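Local coordinates for protein endoglucanase EG-II (Hypocrea jecorina, PDB 3QR3) that hydrolyses internal beta-1,4-glucosidic bonds of cellulose as an endoglucanase, with a TIM-barrel catalytic domain of glycosyl hydrolase family 5, at residues A[191-196]-A[246-251]. Numbering follows the deposited sequence.
Sequences AFISDG and ATWLRQ. With SO4 (sulfate ion), chain K.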
loop_
_atom_site.group_PDB
_atom_site.type_symbol
_atom_site.label_atom_id
_atom_site.label_comp_id
_atom_site.label_asym_id
_atom_site.label_seq_id
_atom_site.Cartn_x
_atom_site.Cartn_y
_atom_site.Cartn_z
ATOM N N ALA A 191 -14.229 9.285 1.572
ATOM C CA ALA A 191 -14.368 10.434 0.675
ATOM C C ALA A 191 -14.231 10.041 -0.794
ATOM O O ALA A 191 -14.365 10.885 -1.679
ATOM C CB ALA A 191 -13.330 11.498 1.017
ATOM N N PHE A 192 -13.954 8.764 -1.039
ATOM C CA PHE A 192 -13.561 8.301 -2.366
ATOM C C PHE A 192 -14.591 8.642 -3.447
ATOM O O PHE A 192 -14.231 9.061 -4.547
ATOM C CB PHE A 192 -13.256 6.800 -2.340
ATOM C CG PHE A 192 -12.723 6.265 -3.637
ATOM C CD1 PHE A 192 -11.468 6.633 -4.092
ATOM C CD2 PHE A 192 -13.474 5.386 -4.398
ATOM C CE1 PHE A 192 -10.977 6.143 -5.286
ATOM C CE2 PHE A 192 -12.989 4.889 -5.594
ATOM C CZ PHE A 192 -11.740 5.268 -6.038
ATOM N N ILE A 193 -15.870 8.483 -3.132
ATOM C CA ILE A 193 -16.913 8.797 -4.110
ATOM C C ILE A 193 -17.276 10.276 -4.058
ATOM O O ILE A 193 -17.294 10.961 -5.083
ATOM C CB ILE A 193 -18.177 7.936 -3.886
ATOM C CG1 ILE A 193 -17.841 6.460 -4.091
ATOM C CG2 ILE A 193 -19.308 8.371 -4.820
ATOM C CD1 ILE A 193 -18.831 5.507 -3.429
ATOM N N SER A 194 -17.550 10.773 -2.858
ATOM C CA SER A 194 -18.037 12.142 -2.699
ATOM C C SER A 194 -17.054 13.219 -3.185
ATOM O O SER A 194 -17.486 14.277 -3.623
ATOM C CB SER A 194 -18.444 12.413 -1.249
ATOM O OG SER A 194 -17.321 12.337 -0.384
ATOM N N ASP A 195 -15.746 12.968 -3.104
ATOM C CA ASP A 195 -14.771 13.971 -3.562
ATOM C C ASP A 195 -14.450 13.860 -5.052
ATOM O O ASP A 195 -13.577 14.573 -5.559
ATOM C CB ASP A 195 -13.479 13.980 -2.712
ATOM C CG ASP A 195 -12.528 12.818 -3.037
ATOM O OD1 ASP A 195 -12.779 12.066 -4.011
ATOM O OD2 ASP A 195 -11.518 12.663 -2.301
ATOM N N GLY A 196 -15.151 12.961 -5.745
ATOM C CA GLY A 196 -15.034 12.858 -7.191
ATOM C C GLY A 196 -13.919 11.959 -7.701
ATOM O O GLY A 196 -13.736 11.825 -8.904
ATOM N N ALA A 246 -19.136 -0.377 -1.255
ATOM C CA ALA A 246 -19.490 -1.693 -1.791
ATOM C C ALA A 246 -20.598 -1.589 -2.844
ATOM O O ALA A 246 -20.513 -2.187 -3.922
ATOM C CB ALA A 246 -19.916 -2.646 -0.662
ATOM N N THR A 247 -21.641 -0.837 -2.512
ATOM C CA THR A 247 -22.770 -0.634 -3.413
ATOM C C THR A 247 -22.305 -0.036 -4.728
ATOM O O THR A 247 -22.650 -0.534 -5.804
ATOM C CB THR A 247 -23.807 0.309 -2.782
ATOM O OG1 THR A 247 -24.288 -0.275 -1.564
ATOM C CG2 THR A 247 -24.988 0.549 -3.744
ATOM N N TRP A 248 -21.518 1.035 -4.631
ATOM C CA TRP A 248 -20.979 1.706 -5.808
ATOM C C TRP A 248 -20.117 0.758 -6.652
ATOM O O TRP A 248 -20.285 0.657 -7.869
ATOM C CB TRP A 248 -20.171 2.946 -5.407
ATOM C CG TRP A 248 -19.676 3.698 -6.599
ATOM C CD1 TRP A 248 -20.354 4.647 -7.306
ATOM C CD2 TRP A 248 -18.409 3.542 -7.250
ATOM N NE1 TRP A 248 -19.587 5.097 -8.351
ATOM C CE2 TRP A 248 -18.388 4.433 -8.340
ATOM C CE3 TRP A 248 -17.289 2.737 -7.013
ATOM C CZ2 TRP A 248 -17.290 4.546 -9.194
ATOM C CZ3 TRP A 248 -16.199 2.849 -7.864
ATOM C CH2 TRP A 248 -16.208 3.750 -8.939
ATOM N N LEU A 249 -19.201 0.060 -5.995
ATOM C CA LEU A 249 -18.342 -0.892 -6.680
ATOM C C LEU A 249 -19.150 -1.957 -7.399
ATOM O O LEU A 249 -18.835 -2.343 -8.528
ATOM C CB LEU A 249 -17.406 -1.568 -5.677
ATOM C CG LEU A 249 -16.280 -0.691 -5.108
ATOM C CD1 LEU A 249 -15.567 -1.416 -3.977
ATOM C CD2 LEU A 249 -15.297 -0.297 -6.206
ATOM N N ARG A 250 -20.184 -2.454 -6.729
ATOM C CA ARG A 250 -20.912 -3.605 -7.234
ATOM C C ARG A 250 -21.749 -3.202 -8.442
ATOM O O ARG A 250 -21.807 -3.924 -9.440
ATOM C CB ARG A 250 -21.785 -4.214 -6.129
ATOM C CG ARG A 250 -22.377 -5.566 -6.480
ATOM C CD ARG A 250 -23.073 -6.219 -5.277
ATOM N NE ARG A 250 -22.101 -6.654 -4.279
ATOM C CZ ARG A 250 -22.025 -6.176 -3.040
ATOM N NH1 ARG A 250 -22.890 -5.255 -2.632
ATOM N NH2 ARG A 250 -21.089 -6.631 -2.204
ATOM N N GLN A 251 -22.397 -2.048 -8.348
ATOM C CA GLN A 251 -23.166 -1.526 -9.477
ATOM C C GLN A 251 -22.286 -1.270 -10.689
ATOM O O GLN A 251 -22.742 -1.390 -11.832
ATOM C CB GLN A 251 -23.883 -0.241 -9.088
ATOM C CG GLN A 251 -25.046 -0.474 -8.170
ATOM C CD GLN A 251 -25.553 0.812 -7.562
ATOM O OE1 GLN A 251 -26.673 0.875 -7.052
ATOM N NE2 GLN A 251 -24.729 1.850 -7.609
HETATM S S SO4 K . -19.147 7.042 -11.780
HETATM O O1 SO4 K . -17.880 7.501 -11.238
HETATM O O2 SO4 K . -19.668 8.050 -12.698
HETATM O O3 SO4 K . -18.922 5.785 -12.501
HETATM O O4 SO4 K . -20.086 6.855 -10.675
#
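W248 NE1 donates a nearly straight hydrogen bond to O4 of a sulfate ion, 3.0 Å long with an N-H...O angle of 163°. The sulfur lies in the plane of the indole, at its edge. The ion probably comes from the crystallisation liquor. W248 has CG anti to its backbone N (chi1 -177°), which carries the indole out from helix 238-251 toward the loop. There the CG1 branch of I193 lies over one face of the ring. I193 CG1 sits 4.1 Å above the indole plane, off-centre near the ring's border. I193 CD1 reaches the root of the side chain, 3.5 Å from W248 CB and 3.7 Å from W248 CG. The two side chains thus run alongside each other in opposite directions. F192 adds a looser touch, with F192 CE2 4.4 Å from W248 CZ3. W248 CZ3 comes to the edge of the F192 ring, near its plane. F216 of strand 214-219 meets both rings at steep angles, and A198 of helix 197-201 also touches both. The contact is apolar and joins the loop after strand 179-182 to an outer helix. It is peripheral packing between neighbouring beta-alpha units of a TIM barrel.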